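Local coordinates for pesticidal crystal protein CRY4AA (Bacillus thuringiensis, PDB 2C9K) that kills mosquito larvae by binding midgut epithelial cells and causing their colloid-osmotic lysis, this chain being its active three-domain toxin fragment, at residues Phe293-Ser298 with Asn351-Leu356; Thr472-Val477 with Ile508-Ser513. One frame throughout, in Å; residues are numbered along the deposited sequence.

Contact 1: residues Phe293-Ser298 with Asn351-Leu356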
loop_
_atom_site.group_PDB
_atom_site.type_symbol
_atom_site.label_atom_id
_atom_site.label_comp_id
_atom_site.label_asym_id
_atom_site.label_seq_id
_atom_site.Cartn_x
_atom_site.Cartn_y
_atom_site.Cartn_z
ATOM N N PHE A 293 0.683 -3.172 12.497
ATOM C CA PHE A 293 1.330 -4.067 11.544
ATOM C C PHE A 293 1.794 -5.380 12.197
ATOM O O PHE A 293 2.387 -5.367 13.276
ATOM C CB PHE A 293 2.523 -3.361 10.898
ATOM C CG PHE A 293 3.038 -4.057 9.684
ATOM C CD1 PHE A 293 2.474 -3.819 8.447
ATOM C CD2 PHE A 293 4.067 -4.986 9.783
ATOM C CE1 PHE A 293 2.931 -4.497 7.321
ATOM C CE2 PHE A 293 4.528 -5.665 8.665
ATOM C CZ PHE A 293 3.962 -5.424 7.437
ATOM N N THR A 294 1.515 -6.513 11.555
ATOM C CA THR A 294 1.945 -7.804 12.105
ATOM C C THR A 294 2.798 -8.609 11.122
ATOM O O THR A 294 2.653 -8.492 9.904
ATOM C CB THR A 294 0.744 -8.719 12.530
ATOM O OG1 THR A 294 -0.018 -9.096 11.377
ATOM C CG2 THR A 294 -0.151 -8.013 13.520
ATOM N N TRP A 295 3.692 -9.426 11.669
ATOM C CA TRP A 295 4.544 -10.285 10.859
ATOM C C TRP A 295 4.126 -11.741 11.086
ATOM O O TRP A 295 3.889 -12.164 12.214
ATOM C CB TRP A 295 6.005 -10.079 11.234
ATOM C CG TRP A 295 6.436 -8.671 11.106
ATOM C CD1 TRP A 295 6.407 -7.705 12.074
ATOM C CD2 TRP A 295 6.971 -8.053 9.941
ATOM N NE1 TRP A 295 6.902 -6.521 11.581
ATOM C CE2 TRP A 295 7.256 -6.709 10.271
ATOM C CE3 TRP A 295 7.239 -8.502 8.646
ATOM C CZ2 TRP A 295 7.798 -5.814 9.352
ATOM C CZ3 TRP A 295 7.776 -7.610 7.736
ATOM C CH2 TRP A 295 8.051 -6.280 8.094
ATOM N N LEU A 296 4.034 -12.502 10.007
ATOM C CA LEU A 296 3.605 -13.889 10.085
ATOM C C LEU A 296 4.672 -14.838 10.598
ATOM O O LEU A 296 5.619 -15.138 9.879
ATOM C CB LEU A 296 3.154 -14.352 8.699
ATOM C CG LEU A 296 2.504 -15.730 8.607
ATOM C CD1 LEU A 296 1.245 -15.757 9.492
ATOM C CD2 LEU A 296 2.161 -16.032 7.150
ATOM N N ASP A 297 4.516 -15.325 11.828
ATOM C CA ASP A 297 5.481 -16.274 12.403
ATOM C C ASP A 297 5.357 -17.669 11.791
ATOM O O ASP A 297 6.356 -18.263 11.376
ATOM C CB ASP A 297 5.300 -16.399 13.918
ATOM C CG ASP A 297 5.904 -15.248 14.664
ATOM O OD1 ASP A 297 6.935 -14.742 14.185
ATOM O OD2 ASP A 297 5.371 -14.858 15.723
ATOM N N SER A 298 4.132 -18.191 11.743
ATOM C CA SER A 298 3.907 -19.518 11.178
ATOM C C SER A 298 2.460 -19.788 10.766
ATOM O O SER A 298 1.531 -19.141 11.246
ATOM C CB SER A 298 4.348 -20.590 12.180
ATOM O OG SER A 298 3.611 -20.496 13.391
ATOM N N ASN A 351 13.219 -12.111 8.634
ATOM C CA ASN A 351 13.785 -11.917 7.306
ATOM C C ASN A 351 13.595 -13.137 6.398
ATOM O O ASN A 351 14.378 -13.370 5.472
ATOM C CB ASN A 351 15.261 -11.541 7.417
ATOM C CG ASN A 351 15.460 -10.172 8.048
ATOM O OD1 ASN A 351 14.925 -9.167 7.563
ATOM N ND2 ASN A 351 16.228 -10.125 9.135
ATOM N N ILE A 352 12.547 -13.909 6.690
ATOM C CA ILE A 352 12.171 -15.083 5.905
ATOM C C ILE A 352 10.677 -14.910 5.590
ATOM O O ILE A 352 9.817 -15.049 6.466
ATOM C CB ILE A 352 12.408 -16.408 6.678
ATOM C CG1 ILE A 352 13.879 -16.839 6.567
ATOM C CG2 ILE A 352 11.514 -17.505 6.116
ATOM C CD1 ILE A 352 14.828 -16.041 7.410
ATOM N N TYR A 353 10.376 -14.601 4.332
ATOM C CA TYR A 353 9.002 -14.357 3.928
ATOM C C TYR A 353 8.456 -15.218 2.803
ATOM O O TYR A 353 9.200 -15.785 2.002
ATOM C CB TYR A 353 8.852 -12.891 3.531
ATOM C CG TYR A 353 9.640 -11.943 4.403
ATOM C CD1 TYR A 353 10.851 -11.408 3.968
ATOM C CD2 TYR A 353 9.186 -11.595 5.674
ATOM C CE1 TYR A 353 11.592 -10.551 4.779
ATOM C CE2 TYR A 353 9.918 -10.739 6.495
ATOM C CZ TYR A 353 11.121 -10.223 6.043
ATOM O OH TYR A 353 11.864 -9.406 6.866
ATOM N N ILE A 354 7.133 -15.296 2.752
ATOM C CA ILE A 354 6.437 -16.041 1.715
ATOM C C ILE A 354 6.042 -14.984 0.675
ATOM O O ILE A 354 5.302 -14.057 0.990
ATOM C CB ILE A 354 5.184 -16.750 2.298
ATOM C CG1 ILE A 354 5.615 -17.752 3.372
ATOM C CG2 ILE A 354 4.433 -17.491 1.214
ATOM C CD1 ILE A 354 4.469 -18.349 4.168
ATOM N N PHE A 355 6.552 -15.109 -0.550
ATOM C CA PHE A 355 6.253 -14.126 -1.586
ATOM C C PHE A 355 5.422 -14.685 -2.729
ATOM O O PHE A 355 4.997 -13.948 -3.621
ATOM C CB PHE A 355 7.550 -13.537 -2.133
ATOM C CG PHE A 355 8.352 -14.497 -2.963
ATOM C CD1 PHE A 355 7.955 -14.820 -4.260
ATOM C CD2 PHE A 355 9.510 -15.065 -2.462
ATOM C CE1 PHE A 355 8.707 -15.696 -5.051
ATOM C CE2 PHE A 355 10.270 -15.943 -3.242
ATOM C CZ PHE A 355 9.865 -16.257 -4.540
ATOM N N LEU A 356 5.202 -15.992 -2.703
ATOM C CA LEU A 356 4.407 -16.660 -3.722
ATOM C C LEU A 356 4.061 -18.051 -3.223
ATOM O O LEU A 356 4.895 -18.717 -2.610
ATOM C CB LEU A 356 5.196 -16.783 -5.027
ATOM C CG LEU A 356 4.480 -17.439 -6.215
ATOM C CD1 LEU A 356 3.364 -16.532 -6.721
ATOM C CD2 LEU A 356 5.468 -17.693 -7.325
#

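Contact 2: residues Thr472-Val477 with Ile508-Ser513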
loop_
_atom_site.group_PDB
_atom_site.type_symbol
_atom_site.label_atom_id
_atom_site.label_comp_id
_atom_site.label_asym_id
_atom_site.label_seq_id
_atom_site.Cartn_x
_atom_site.Cartn_y
_atom_site.Cartn_z
ATOM N N THR A 472 13.633 9.633 7.947
ATOM C CA THR A 472 13.044 8.317 8.092
ATOM C C THR A 472 11.591 8.505 8.473
ATOM O O THR A 472 11.265 9.259 9.388
ATOM C CB THR A 472 13.752 7.504 9.175
ATOM O OG1 THR A 472 15.125 7.339 8.812
ATOM C CG2 THR A 472 13.116 6.132 9.318
ATOM N N GLN A 473 10.721 7.815 7.753
ATOM C CA GLN A 473 9.289 7.892 7.981
ATOM C C GLN A 473 8.842 6.559 8.568
ATOM O O GLN A 473 8.914 5.536 7.891
ATOM C CB GLN A 473 8.596 8.144 6.641
ATOM C CG GLN A 473 7.216 8.763 6.711
ATOM C CD GLN A 473 6.741 9.228 5.346
ATOM O OE1 GLN A 473 6.499 8.422 4.450
ATOM N NE2 GLN A 473 6.622 10.541 5.179
ATOM N N ILE A 474 8.408 6.564 9.828
ATOM C CA ILE A 474 7.942 5.344 10.484
ATOM C C ILE A 474 6.464 5.431 10.841
ATOM O O ILE A 474 6.086 6.118 11.801
ATOM C CB ILE A 474 8.711 5.052 11.791
ATOM C CG1 ILE A 474 10.196 4.817 11.499
ATOM C CG2 ILE A 474 8.126 3.812 12.459
ATOM C CD1 ILE A 474 11.010 4.441 12.722
ATOM N N PRO A 475 5.604 4.736 10.071
ATOM C CA PRO A 475 4.155 4.727 10.305
ATOM C C PRO A 475 3.862 4.381 11.763
ATOM O O PRO A 475 4.520 3.522 12.339
ATOM C CB PRO A 475 3.664 3.644 9.354
ATOM C CG PRO A 475 4.622 3.735 8.232
ATOM C CD PRO A 475 5.949 3.887 8.917
ATOM N N ALA A 476 2.875 5.046 12.355
ATOM C CA ALA A 476 2.519 4.789 13.750
ATOM C C ALA A 476 2.012 3.359 13.980
ATOM O O ALA A 476 2.077 2.841 15.092
ATOM C CB ALA A 476 1.479 5.792 14.213
ATOM N N VAL A 477 1.512 2.716 12.937
ATOM C CA VAL A 477 1.028 1.358 13.093
ATOM C C VAL A 477 2.167 0.349 13.178
ATOM O O VAL A 477 1.916 -0.841 13.394
ATOM C CB VAL A 477 0.070 0.944 11.943
ATOM C CG1 VAL A 477 -1.249 1.702 12.065
ATOM C CG2 VAL A 477 0.720 1.213 10.595
ATOM N N ILE A 508 6.298 2.379 20.018
ATOM C CA ILE A 508 6.877 1.778 18.839
ATOM C C ILE A 508 8.362 1.624 19.177
ATOM O O ILE A 508 8.955 2.507 19.813
ATOM C CB ILE A 508 6.636 2.677 17.588
ATOM C CG1 ILE A 508 7.881 2.747 16.717
ATOM C CG2 ILE A 508 6.222 4.057 18.008
ATOM C CD1 ILE A 508 8.120 1.519 15.915
ATOM N N THR A 509 8.944 0.487 18.793
ATOM C CA THR A 509 10.354 0.209 19.051
ATOM C C THR A 509 11.183 0.353 17.774
ATOM O O THR A 509 10.833 -0.198 16.736
ATOM C CB THR A 509 10.531 -1.212 19.594
ATOM O OG1 THR A 509 9.631 -1.409 20.688
ATOM C CG2 THR A 509 11.955 -1.425 20.081
ATOM N N CYS A 510 12.285 1.089 17.855
ATOM C CA CYS A 510 13.141 1.304 16.687
ATOM C C CYS A 510 14.572 0.858 16.918
ATOM O O CYS A 510 15.059 0.857 18.046
ATOM C CB CYS A 510 13.154 2.780 16.299
ATOM S SG CYS A 510 11.523 3.484 16.096
ATOM N N GLN A 511 15.239 0.479 15.837
ATOM C CA GLN A 511 16.622 0.047 15.899
ATOM C C GLN A 511 17.405 1.068 15.083
ATOM O O GLN A 511 17.127 1.265 13.901
ATOM C CB GLN A 511 16.763 -1.344 15.288
ATOM C CG GLN A 511 18.123 -1.992 15.517
ATOM C CD GLN A 511 18.205 -3.410 14.955
ATOM O OE1 GLN A 511 17.402 -4.280 15.305
ATOM N NE2 GLN A 511 19.180 -3.645 14.085
ATOM N N HIS A 512 18.367 1.733 15.714
ATOM C CA HIS A 512 19.145 2.741 15.014
ATOM C C HIS A 512 20.147 2.101 14.059
ATOM O O HIS A 512 20.449 0.909 14.171
ATOM C CB HIS A 512 19.890 3.632 16.011
ATOM C CG HIS A 512 20.389 4.910 15.415
ATOM N ND1 HIS A 512 21.646 5.415 15.672
ATOM C CD2 HIS A 512 19.803 5.785 14.565
ATOM C CE1 HIS A 512 21.813 6.542 15.005
ATOM N NE2 HIS A 512 20.709 6.789 14.325
ATOM N N SER A 513 20.649 2.895 13.114
ATOM C CA SER A 513 21.641 2.420 12.153
ATOM C C SER A 513 22.971 2.202 12.863
ATOM O O SER A 513 23.100 2.477 14.059
ATOM C CB SER A 513 21.832 3.440 11.043
ATOM O OG SER A 513 20.601 3.701 10.409
#

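Contact 1: residues Phe293-Ser298 with Asn351-Leu356
Tyr353 and Ile354 reach across to Trp295 and Leu296 where two antiparallel sheets of the beta-prism, the middle domain of three-domain Cry toxins, face each other. The strands 294-303 and 353-362 belong to different sheets, and their closest CA atoms, those of Leu296 and Tyr353, are 8.2 Å apart, so side chains alone span the gap. Asn351, in the loop before the strand, acts on the contact through the tyrosine: Tyr353 OH donates to Asn351 OD1 at 3.1 Å, from 42° above the carbonyl plane and with a bent C=O...donor angle of 116°. The backbone carbonyl carbon of Asn351 also lies over one face of the Tyr353 ring, toward its rim. The ring of Tyr353 itself has its CG beside the backbone N (chi1 -38°) and brings its CE2 corner to the benzo end of the indole, 4.0 Å from Trp295 CZ3 and 4.1 Å from Trp295 CE3. One face of that indole carries the edge of Phe293, whose CE2 sits over the ring centre. The indole is anchored beyond the two segments by a hydrogen bond from NE1 to Thr323 OG1. Pro462 and Ile433 touch both Trp295 and Tyr353. Ile354, next along the strand, meets Leu296 in a second, purely aliphatic touch, and Leu434 of strand 432-440 borders both residues. Extended about its CB-CG1 bond, the isoleucine ends in CD1, which lies 4.4 Å from Leu296 CD2, methyl to methyl.

Contact 2: residues Thr472-Val477 with Ile508-Ser513
Two facing sheets of the C-terminal domain of the active toxin fragment meet where Ile474 of strand 471-475 packs on Ile508 and Cys510 of strand 505-511. The strands run in roughly opposite directions and approach to 9.0 Å between Ile474 CA and Cys510 CA, which makes this packing between sheets and not pairing within one. Ile474 does the work with two branches. Its CG2, anti to the backbone N, meets Ile508 CD1 at 4.1 Å, the two side chains crossing at a slant. The other branch leaves beside the backbone N and stays extended, carrying CD1 to Cys510 SG at 3.5 Å. In the beta-sandwich of this third domain of the Cry toxin, Ile508 and Cys510, two residues apart, both point inward, whereas Thr509 between them faces away and uses OG1 to bond Asn480 ND2. The same interior takes in neighbouring strands: Ile474 also rests on Phe607 of strand 600-609, and Ile508 on Leu587 and Phe589 of strand 584-591. Next to Ile474, Gln473 turns the other way and hydrogen-bonds Glu606 OE1 through its NE2.

In the fold
The chain begins with the helices of the N-terminal bundle and then enters the beta-prism, where contact 1 closes a loop of 52 residues; that loop holds strands 313-322, 329-335 and 342-347, the rest of the first prism sheet, before strand 353-362 opens the second. Contact 2 comes later and closes a shorter loop of 30 residues within the sandwich of the third domain. The two loops follow in series, neither nested nor crossed. The centres of contacts 1 and 2 are nevertheless about 19 Å apart, and the two touch: Phe293 N lies 2.8 Å from Val477 O, a probable backbone hydrogen bond joining the residue that leads into strand 294-303 to the sandwich domain.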